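Local coordinates for protein MJ1225 (Methanocaldococcus jannaschii, PDB 3KH5) that is of unknown function but binds AMP and ADP through its four CBS domains and is a putative archaeal homologue of the gamma subunit of AMP-activated protein kinase, at residues V149-I154 / A236-K241; R156-A161 / K267-E272; E187-G192 / N263-G268. All blocks are in the same frame, centred on the assembly; numbering follows the deposited sequence.

Contact 1: V149-I154 / A236-K241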
loop_
_atom_site.group_PDB
_atom_site.type_symbol
_atom_site.label_atom_id
_atom_site.label_comp_id
_atom_site.label_asym_id
_atom_site.label_seq_id
_atom_site.Cartn_x
_atom_site.Cartn_y
_atom_site.Cartn_z
ATOM N N VAL A 149 -2.316 20.496 15.827
ATOM C CA VAL A 149 -3.567 20.123 15.163
ATOM C C VAL A 149 -3.290 19.549 13.760
ATOM O O VAL A 149 -2.221 19.795 13.193
ATOM C CB VAL A 149 -4.557 21.326 15.153
ATOM C CG1 VAL A 149 -4.393 22.200 13.904
ATOM C CG2 VAL A 149 -5.979 20.854 15.315
ATOM N N ILE A 150 -4.233 18.782 13.206
ATOM C CA ILE A 150 -4.002 18.087 11.923
ATOM C C ILE A 150 -4.175 18.980 10.692
ATOM O O ILE A 150 -3.698 18.648 9.606
ATOM C CB ILE A 150 -4.893 16.814 11.758
ATOM C CG1 ILE A 150 -6.389 17.163 11.810
ATOM C CG2 ILE A 150 -4.525 15.761 12.794
ATOM C CD1 ILE A 150 -7.301 16.145 11.121
ATOM N N ASP A 151 -4.848 20.112 10.884
ATOM C CA ASP A 151 -5.309 20.985 9.795
ATOM C C ASP A 151 -4.319 21.294 8.662
ATOM O O ASP A 151 -4.682 21.187 7.487
ATOM C CB ASP A 151 -5.883 22.274 10.378
ATOM C CG ASP A 151 -7.033 22.018 11.337
ATOM O OD1 ASP A 151 -7.166 20.882 11.847
ATOM O OD2 ASP A 151 -7.810 22.961 11.585
ATOM N N ASP A 152 -3.090 21.676 9.016
ATOM C CA ASP A 152 -2.042 22.021 8.040
ATOM C C ASP A 152 -1.519 20.814 7.268
ATOM O O ASP A 152 -0.817 20.968 6.264
ATOM C CB ASP A 152 -0.842 22.674 8.744
ATOM C CG ASP A 152 -1.088 24.125 9.132
ATOM O OD1 ASP A 152 -2.162 24.674 8.801
ATOM O OD2 ASP A 152 -0.193 24.720 9.773
ATOM N N TYR A 153 -1.839 19.616 7.750
ATOM C CA TYR A 153 -1.285 18.376 7.201
ATOM C C TYR A 153 -2.264 17.654 6.283
ATOM O O TYR A 153 -1.890 16.709 5.588
ATOM C CB TYR A 153 -0.839 17.445 8.334
ATOM C CG TYR A 153 0.140 18.094 9.277
ATOM C CD1 TYR A 153 1.513 17.957 9.087
ATOM C CD2 TYR A 153 -0.307 18.866 10.349
ATOM C CE1 TYR A 153 2.414 18.564 9.945
ATOM C CE2 TYR A 153 0.585 19.478 11.209
ATOM C CZ TYR A 153 1.942 19.322 11.003
ATOM O OH TYR A 153 2.827 19.928 11.859
ATOM N N ILE A 154 -3.511 18.113 6.276
ATOM C CA ILE A 154 -4.569 17.484 5.492
ATOM C C ILE A 154 -4.408 17.750 3.995
ATOM O O ILE A 154 -4.148 18.883 3.578
ATOM C CB ILE A 154 -5.962 17.970 5.953
ATOM C CG1 ILE A 154 -6.172 17.658 7.439
ATOM C CG2 ILE A 154 -7.077 17.321 5.119
ATOM C CD1 ILE A 154 -7.325 18.425 8.068
ATOM N N ALA A 236 -11.010 11.221 10.523
ATOM C CA ALA A 236 -10.553 12.342 11.337
ATOM C C ALA A 236 -11.467 13.534 11.070
ATOM O O ALA A 236 -12.318 13.476 10.179
ATOM C CB ALA A 236 -9.102 12.681 11.019
ATOM N N LYS A 237 -11.323 14.599 11.850
ATOM C CA LYS A 237 -12.040 15.841 11.572
ATOM C C LYS A 237 -11.147 17.022 11.914
ATOM O O LYS A 237 -10.251 16.903 12.751
ATOM C CB LYS A 237 -13.394 15.911 12.311
ATOM C CG LYS A 237 -13.327 15.766 13.836
ATOM C CD LYS A 237 -14.629 16.183 14.537
ATOM C CE LYS A 237 -15.649 15.046 14.635
ATOM N NZ LYS A 237 -16.632 15.052 13.489
ATOM N N GLU A 238 -11.381 18.151 11.249
ATOM C CA GLU A 238 -10.627 19.368 11.522
ATOM C C GLU A 238 -10.689 19.677 13.010
ATOM O O GLU A 238 -11.748 19.539 13.641
ATOM C CB GLU A 238 -11.155 20.541 10.692
ATOM C CG GLU A 238 -10.682 20.515 9.242
ATOM C CD GLU A 238 -11.193 21.686 8.422
ATOM O OE1 GLU A 238 -12.423 21.791 8.225
ATOM O OE2 GLU A 238 -10.360 22.495 7.962
ATOM N N GLY A 239 -9.548 20.062 13.573
ATOM C CA GLY A 239 -9.464 20.311 15.005
ATOM C C GLY A 239 -8.825 19.185 15.804
ATOM O O GLY A 239 -8.359 19.417 16.921
ATOM N N ASP A 240 -8.805 17.969 15.249
ATOM C CA ASP A 240 -8.204 16.811 15.934
ATOM C C ASP A 240 -6.712 17.009 16.140
ATOM O O ASP A 240 -6.042 17.634 15.317
ATOM C CB ASP A 240 -8.402 15.519 15.134
ATOM C CG ASP A 240 -9.846 15.060 15.094
ATOM O OD1 ASP A 240 -10.673 15.568 15.881
ATOM O OD2 ASP A 240 -10.152 14.174 14.270
ATOM N N LYS A 241 -6.189 16.450 17.229
ATOM C CA LYS A 241 -4.764 16.549 17.527
ATOM C C LYS A 241 -3.969 15.596 16.648
ATOM O O LYS A 241 -4.390 14.458 16.418
ATOM C CB LYS A 241 -4.486 16.275 19.011
ATOM C CG LYS A 241 -5.138 17.260 19.993
ATOM C CD LYS A 241 -4.943 18.724 19.581
ATOM C CE LYS A 241 -5.179 19.707 20.740
ATOM N NZ LYS A 241 -6.432 19.288 21.586
#
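Two hydrogen bonds tie Ile150 and Asp151 to the turn at 237-240. The backbone N of Ile150 donates to Asp240 O at 3.0 Å, with the C=O pointing almost straight at the donor although the N-H itself is bent (141°). One residue on, the carboxylate of Asp151 reaches forward and takes Gly239 N on the syn lone pair of OD1, a nearly linear bond of 3.1 Å. The first torsion of Asp151 (chi1 -58°) sets CG opposite the carbonyl carbon and carries OD1 to the turn. An alanine at this position is likely to leave Gly239 N without that acceptor and the turn less firmly tied to the 149-154 segment. Beside these bonds, CD1 of Ile150 comes down onto Lys237 O (3.5 Å) and the methyl of Ala236 (3.9 Å), and the same side chain also touches Ile245 of helix 242-252. Val149 CG2 lies close to two carbonyls, Gly239 O and Asp240 O, while Val149 and Lys241 form a single backbone bridge.

The turn has its own supports. It is type II, and Gly239, with its positive phi of 101°, occupies a conformation that suits glycine. Asp240 N bonds back to Lys237 O, and Asp240 OD2 receives Lys237 N at 2.7 Å from well above the carboxylate plane. Asp151 OD2 and Glu238 OE2 stand 4.5 Å apart, a like-charge approach that is probably eased by the salt bridge of Glu238 to Lys267. Lys241, directly after the turn, is the N-cap of helix 242-252. The contact thus fastens a non-regular segment of the third CBS repeat to the turn that leads into this helix of the fourth, one of the joints within a tandem CBS pair.

Contact 2: R156-A161 / K267-E272. With ADP (adenosine-5'-diphosphate), chain E.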
loop_
_atom_site.group_PDB
_atom_site.type_symbol
_atom_site.label_atom_id
_atom_site.label_comp_id
_atom_site.label_asym_id
_atom_site.label_seq_id
_atom_site.Cartn_x
_atom_site.Cartn_y
_atom_site.Cartn_z
ATOM N N ARG A 156 -6.271 18.353 0.833
ATOM C CA ARG A 156 -7.587 18.918 0.599
ATOM C C ARG A 156 -8.258 18.367 -0.666
ATOM O O ARG A 156 -9.460 18.077 -0.658
ATOM C CB ARG A 156 -7.485 20.465 0.595
ATOM C CG ARG A 156 -8.627 21.209 -0.109
ATOM C CD ARG A 156 -8.419 21.256 -1.625
ATOM N NE ARG A 156 -8.065 22.592 -2.127
ATOM C CZ ARG A 156 -6.937 22.900 -2.769
ATOM N NH1 ARG A 156 -6.008 21.975 -2.999
ATOM N NH2 ARG A 156 -6.730 24.149 -3.176
ATOM N N ASP A 157 -7.492 18.233 -1.749
ATOM C CA ASP A 157 -8.052 17.704 -2.994
ATOM C C ASP A 157 -7.992 16.184 -2.971
ATOM O O ASP A 157 -6.928 15.592 -3.164
ATOM C CB ASP A 157 -7.323 18.272 -4.221
ATOM C CG ASP A 157 -7.762 19.696 -4.562
ATOM O OD1 ASP A 157 -8.845 20.152 -4.082
ATOM O OD2 ASP A 157 -7.022 20.362 -5.330
ATOM N N VAL A 158 -9.143 15.566 -2.722
ATOM C CA VAL A 158 -9.228 14.120 -2.542
ATOM C C VAL A 158 -9.671 13.415 -3.820
ATOM O O VAL A 158 -10.672 13.789 -4.440
ATOM C CB VAL A 158 -10.194 13.730 -1.392
ATOM C CG1 VAL A 158 -9.959 12.286 -0.952
ATOM C CG2 VAL A 158 -10.034 14.668 -0.211
ATOM N N ILE A 159 -8.903 12.400 -4.200
ATOM C CA ILE A 159 -9.295 11.461 -5.243
ATOM C C ILE A 159 -10.103 10.334 -4.605
ATOM O O ILE A 159 -9.724 9.777 -3.569
ATOM C CB ILE A 159 -8.066 10.901 -5.988
ATOM C CG1 ILE A 159 -7.237 12.040 -6.609
ATOM C CG2 ILE A 159 -8.481 9.860 -7.027
ATOM C CD1 ILE A 159 -7.817 12.660 -7.907
ATOM N N VAL A 160 -11.200 9.988 -5.262
ATOM C CA VAL A 160 -12.306 9.323 -4.614
ATOM C C VAL A 160 -12.871 8.224 -5.531
ATOM O O VAL A 160 -12.702 8.287 -6.751
ATOM C CB VAL A 160 -13.339 10.441 -4.229
ATOM C CG1 VAL A 160 -14.848 10.056 -4.527
ATOM C CG2 VAL A 160 -13.142 10.908 -2.789
ATOM N N ALA A 161 -13.494 7.202 -4.945
ATOM C CA ALA A 161 -14.235 6.201 -5.716
ATOM C C ALA A 161 -15.721 6.346 -5.392
ATOM O O ALA A 161 -16.073 7.086 -4.474
ATOM C CB ALA A 161 -13.742 4.801 -5.384
ATOM N N LYS A 267 -13.693 16.579 3.819
ATOM C CA LYS A 267 -12.887 17.797 3.865
ATOM C C LYS A 267 -11.449 17.558 3.419
ATOM O O LYS A 267 -10.691 18.513 3.204
ATOM C CB LYS A 267 -12.886 18.389 5.279
ATOM C CG LYS A 267 -14.268 18.546 5.928
ATOM C CD LYS A 267 -15.244 19.383 5.086
ATOM C CE LYS A 267 -14.733 20.798 4.798
ATOM N NZ LYS A 267 -14.214 21.508 6.021
ATOM N N GLY A 268 -11.073 16.291 3.289
ATOM C CA GLY A 268 -9.695 15.941 2.982
ATOM C C GLY A 268 -9.376 14.515 3.368
ATOM O O GLY A 268 -10.275 13.702 3.598
ATOM N N ILE A 269 -8.088 14.209 3.415
ATOM C CA ILE A 269 -7.601 12.902 3.823
ATOM C C ILE A 269 -6.255 13.186 4.466
ATOM O O ILE A 269 -5.579 14.154 4.101
ATOM C CB ILE A 269 -7.500 11.918 2.609
ATOM C CG1 ILE A 269 -7.159 10.488 3.063
ATOM C CG2 ILE A 269 -6.523 12.440 1.538
ATOM C CD1 ILE A 269 -7.329 9.423 1.976
ATOM N N ILE A 270 -5.881 12.383 5.453
ATOM C CA ILE A 270 -4.571 12.513 6.078
ATOM C C ILE A 270 -3.943 11.130 6.181
ATOM O O ILE A 270 -4.616 10.157 6.523
ATOM C CB ILE A 270 -4.658 13.232 7.452
ATOM C CG1 ILE A 270 -3.268 13.372 8.093
ATOM C CG2 ILE A 270 -5.671 12.534 8.381
ATOM C CD1 ILE A 270 -3.161 14.490 9.119
ATOM N N THR A 271 -2.659 11.040 5.857
ATOM C CA THR A 271 -1.990 9.755 5.857
ATOM C C THR A 271 -0.724 9.830 6.684
ATOM O O THR A 271 -0.319 10.910 7.134
ATOM C CB THR A 271 -1.626 9.286 4.425
ATOM O OG1 THR A 271 -0.554 10.089 3.910
ATOM C CG2 THR A 271 -2.830 9.353 3.482
ATOM N N GLU A 272 -0.092 8.678 6.862
ATOM C CA GLU A 272 1.176 8.584 7.568
ATOM C C GLU A 272 2.254 9.487 6.984
ATOM O O GLU A 272 3.063 10.032 7.734
ATOM C CB GLU A 272 1.666 7.141 7.585
ATOM C CG GLU A 272 0.853 6.249 8.498
ATOM C CD GLU A 272 1.269 4.795 8.426
ATOM O OE1 GLU A 272 1.471 4.272 7.309
ATOM O OE2 GLU A 272 1.376 4.168 9.497
HETATM P PB ADP E . -1.684 6.125 0.382
HETATM O O1B ADP E . -1.455 5.369 1.640
HETATM O O2B ADP E . -3.279 6.189 -0.028
HETATM O O3B ADP E . -0.936 5.494 -0.907
HETATM P PA ADP E . 0.300 8.199 0.618
HETATM O O1A ADP E . 0.904 8.245 1.972
HETATM O O2A ADP E . 1.168 7.384 -0.468
HETATM O O3A ADP E . -1.218 7.641 0.578
HETATM O "O5'" ADP E . -0.011 9.665 0.081
HETATM C "C5'" ADP E . 0.996 10.618 -0.304
HETATM C "C4'" ADP E . 0.286 11.998 -0.352
HETATM O "O4'" ADP E . -0.902 11.856 -1.198
HETATM C "C3'" ADP E . -0.205 12.459 1.033
HETATM O "O3'" ADP E . -0.104 13.884 1.124
HETATM C "C2'" ADP E . -1.673 12.024 1.063
HETATM O "O2'" ADP E . -2.464 12.889 1.896
HETATM C "C1'" ADP E . -2.094 12.142 -0.410
HETATM N N9 ADP E . -3.211 11.182 -0.722
HETATM C C8 ADP E . -3.318 9.907 -0.330
HETATM N N7 ADP E . -4.455 9.383 -0.794
HETATM C C5 ADP E . -5.084 10.323 -1.485
HETATM C C6 ADP E . -6.286 10.361 -2.186
HETATM N N6 ADP E . -7.073 9.288 -2.256
HETATM N N1 ADP E . -6.637 11.506 -2.796
HETATM C C2 ADP E . -5.859 12.582 -2.729
HETATM N N3 ADP E . -4.706 12.573 -2.069
HETATM C C4 ADP E . -4.294 11.464 -1.439
#
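Ile269 and Val158, whose CG2 and CG1 methyls meet at 4.2 Å, share one face of the ADP adenine. Ile269 CG2 sits over the middle of the base, 3.8 Å from ADP C4, with its CD1 near N7, whereas Val158 CG1 comes over the rim beside N1. Ile269 is turned with CG1 anti to its backbone nitrogen (chi1 -173°), which puts CG2 between N and C and against the base. The edge of the purine carrying N1 and N6 is read by the backbone of Ile159: Ile159 N donates to ADP N1 at 2.8 Å, and ADP N6 donates to Ile159 O at 3.0 Å. Both bonds are close to straight, and together they hold the base against turning within its plane. Asp157 O lies beside C2 of the same edge, and Ile159 CB and CG1 pack near N1 from the side of the base away from Ile269.

The direct protein contact is small and lacks hydrogen bonds. Its tightest point is Val158 CG2 on Gly268 CA, at 3.5 Å. Lys267 and Gly268 form a classic beta bulge opposite Val259, and the backbone angles of Gly268 are ones that call for glycine. Further along the strand, Thr271 OG1 donates to the alpha-phosphate oxygen O1A of ADP at 3.0 Å, while Thr271 is also the N-cap of the helix beginning at Glu272.

Asp274, Thr155, Arg180 and Arg181 complete the polar grip on the nucleotide. Adenine held by main-chain atoms of one repeat, with strand and helix start of the next beneath base and phosphate, is characteristic of the nucleotide site in the cleft between paired CBS repeats.

Contact 3: E187-G192 / N263-G268; sequences EGRLVG and NLRIKG
Leu190 N donates to Leu264 O at 2.9 Å in a nearly straight bond (171°). It links the turn regions of two beta hairpins, 181-195 and 256-271, which belong to the third and fourth CBS repeats and meet here as a tandem CBS pair. Leu264 O serves a second neighbour as well, since Arg189 CA approaches it at 3.4 Å in a CA-H...O contact. A second CA-H...O contact runs the other way, from Arg265 CA to Gly188 O, and is the straighter of the two. Gly188 has a positive phi, which by itself favours glycine.

Below this polar strip the aliphatic side chains fit closely. Ile266 CD1 reaches Leu190 CB at 3.2 Å, tighter than ordinary van der Waals contact, and the two side chains run at about right angles. The first torsion of Leu190 puts CG anti to its nitrogen (chi1 -175°), and the branch also meets Pro183, Pro258 and Val260; Ile266 adds Val158 and Val185. This apolar cluster therefore draws on both hairpins. Each of the two strands carries a classic beta bulge just beyond, Val191 and Gly192 facing Val184, Lys267 and Gly268 facing Val259.

On the outer side the side chains of Arg189 and Arg265 cross at a slant, their guanidinium planes 36° apart. The Arg189 group lies alongside Asn263, its plane almost perpendicular to the amide, with ND2 at its edge. Two donors, Arg189 NH1 and Arg265 NH1, come as near as 2.9 Å without being bonded, a like-charge approach so short that the placing of these ends is doubtful. Over one face of the Arg189 guanidinium, toward its rim, lies Arg265 CD, 3.4 Å from Arg189 CZ.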
loop_
_atom_site.group_PDB
_atom_site.type_symbol
_atom_site.label_atom_id
_atom_site.label_comp_id
_atom_site.label_asym_id
_atom_site.label_seq_id
_atom_site.Cartn_x
_atom_site.Cartn_y
_atom_site.Cartn_z
ATOM N N GLU A 187 -23.026 11.146 -3.387
ATOM C CA GLU A 187 -23.735 12.417 -3.164
ATOM C C GLU A 187 -22.981 13.283 -2.142
ATOM O O GLU A 187 -23.573 13.773 -1.170
ATOM C CB GLU A 187 -25.183 12.163 -2.694
ATOM C CG GLU A 187 -26.235 12.030 -3.804
ATOM C CD GLU A 187 -27.291 13.133 -3.749
ATOM O OE1 GLU A 187 -28.205 13.048 -2.897
ATOM O OE2 GLU A 187 -27.211 14.076 -4.567
ATOM N N GLY A 188 -21.670 13.441 -2.353
ATOM C CA GLY A 188 -20.820 14.241 -1.451
ATOM C C GLY A 188 -20.511 13.693 -0.056
ATOM O O GLY A 188 -19.728 14.298 0.683
ATOM N N ARG A 189 -21.117 12.559 0.305
ATOM C CA ARG A 189 -20.945 11.932 1.628
ATOM C C ARG A 189 -20.027 10.710 1.600
ATOM O O ARG A 189 -20.114 9.897 0.677
ATOM C CB ARG A 189 -22.308 11.476 2.175
ATOM C CG ARG A 189 -23.006 12.448 3.137
ATOM C CD ARG A 189 -23.510 13.684 2.374
ATOM N NE ARG A 189 -24.075 14.670 3.297
ATOM C CZ ARG A 189 -24.298 15.947 2.956
ATOM N NH1 ARG A 189 -23.999 16.395 1.714
ATOM N NH2 ARG A 189 -24.826 16.776 3.853
ATOM N N LEU A 190 -19.175 10.569 2.620
ATOM C CA LEU A 190 -18.359 9.362 2.802
ATOM C C LEU A 190 -19.256 8.172 3.115
ATOM O O LEU A 190 -20.063 8.227 4.044
ATOM C CB LEU A 190 -17.345 9.544 3.938
ATOM C CG LEU A 190 -16.333 8.422 4.187
ATOM C CD1 LEU A 190 -15.279 8.361 3.095
ATOM C CD2 LEU A 190 -15.676 8.587 5.534
ATOM N N VAL A 191 -19.116 7.101 2.340
ATOM C CA VAL A 191 -19.973 5.928 2.512
ATOM C C VAL A 191 -19.159 4.651 2.703
ATOM O O VAL A 191 -19.716 3.583 2.973
ATOM C CB VAL A 191 -20.991 5.774 1.348
ATOM C CG1 VAL A 191 -22.094 6.826 1.451
ATOM C CG2 VAL A 191 -20.304 5.848 -0.008
ATOM N N GLY A 192 -17.841 4.782 2.573
ATOM C CA GLY A 192 -16.917 3.668 2.745
ATOM C C GLY A 192 -15.474 4.014 2.420
ATOM O O GLY A 192 -15.143 5.167 2.142
ATOM N N ASN A 263 -21.574 15.970 9.189
ATOM C CA ASN A 263 -22.516 15.436 8.201
ATOM C C ASN A 263 -21.881 14.466 7.210
ATOM O O ASN A 263 -22.543 13.984 6.282
ATOM C CB ASN A 263 -23.257 16.556 7.471
ATOM C CG ASN A 263 -24.488 17.012 8.220
ATOM O OD1 ASN A 263 -24.389 17.645 9.270
ATOM N ND2 ASN A 263 -25.660 16.692 7.683
ATOM N N LEU A 264 -20.597 14.185 7.428
ATOM C CA LEU A 264 -19.846 13.190 6.663
ATOM C C LEU A 264 -19.470 13.650 5.267
ATOM O O LEU A 264 -19.161 12.828 4.399
ATOM C CB LEU A 264 -20.582 11.843 6.611
ATOM C CG LEU A 264 -20.840 11.205 7.978
ATOM C CD1 LEU A 264 -21.595 9.889 7.831
ATOM C CD2 LEU A 264 -19.538 10.995 8.758
ATOM N N ARG A 265 -19.500 14.958 5.049
ATOM C CA ARG A 265 -18.915 15.517 3.844
ATOM C C ARG A 265 -17.407 15.465 3.987
ATOM O O ARG A 265 -16.875 15.670 5.078
ATOM C CB ARG A 265 -19.395 16.948 3.620
ATOM C CG ARG A 265 -20.547 17.008 2.637
ATOM C CD ARG A 265 -21.613 18.007 3.063
ATOM N NE ARG A 265 -21.642 19.221 2.246
ATOM C CZ ARG A 265 -21.919 19.262 0.941
ATOM N NH1 ARG A 265 -22.167 18.151 0.254
ATOM N NH2 ARG A 265 -21.925 20.431 0.313
ATOM N N ILE A 266 -16.725 15.191 2.881
ATOM C CA ILE A 266 -15.274 15.012 2.884
ATOM C C ILE A 266 -14.561 16.350 2.838
ATOM O O ILE A 266 -14.781 17.150 1.920
ATOM C CB ILE A 266 -14.806 14.196 1.657
ATOM C CG1 ILE A 266 -15.745 13.016 1.397
ATOM C CG2 ILE A 266 -13.345 13.735 1.828
ATOM C CD1 ILE A 266 -15.813 12.018 2.532
ATOM N N LYS A 267 -13.693 16.579 3.819
ATOM C CA LYS A 267 -12.887 17.797 3.865
ATOM C C LYS A 267 -11.449 17.558 3.419
ATOM O O LYS A 267 -10.691 18.513 3.204
ATOM C CB LYS A 267 -12.886 18.389 5.279
ATOM C CG LYS A 267 -14.268 18.546 5.928
ATOM C CD LYS A 267 -15.244 19.383 5.086
ATOM C CE LYS A 267 -14.733 20.798 4.798
ATOM N NZ LYS A 267 -14.214 21.508 6.021
ATOM N N GLY A 268 -11.073 16.291 3.289
ATOM C CA GLY A 268 -9.695 15.941 2.982
ATOM C C GLY A 268 -9.376 14.515 3.368
ATOM O O GLY A 268 -10.275 13.702 3.598
#

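Overall arrangement
All three contacts join the third CBS repeat to the fourth. Contacts 2 and 3 share Lys267 and Gly268 of strand 266-271, their centres about 10 Å apart, and meet again where Val158 CG2 touches Ile266 CG2 at 4.0 Å. Contact 1 lies about 12 Å from contact 2, centre to centre, and about 16 Å from contact 3; Glu238 OE1 bridges to Lys267 NZ at 2.9 Å, and Ile154 CG2 packs on Gly268 CA at 3.7 Å. Contact 2 lines the ADP site itself. The side chain of Ile154 in contact 1 is about 7 Å from a bound ADP, and that of Leu190 in contact 3 about 8 Å from a bound AMP.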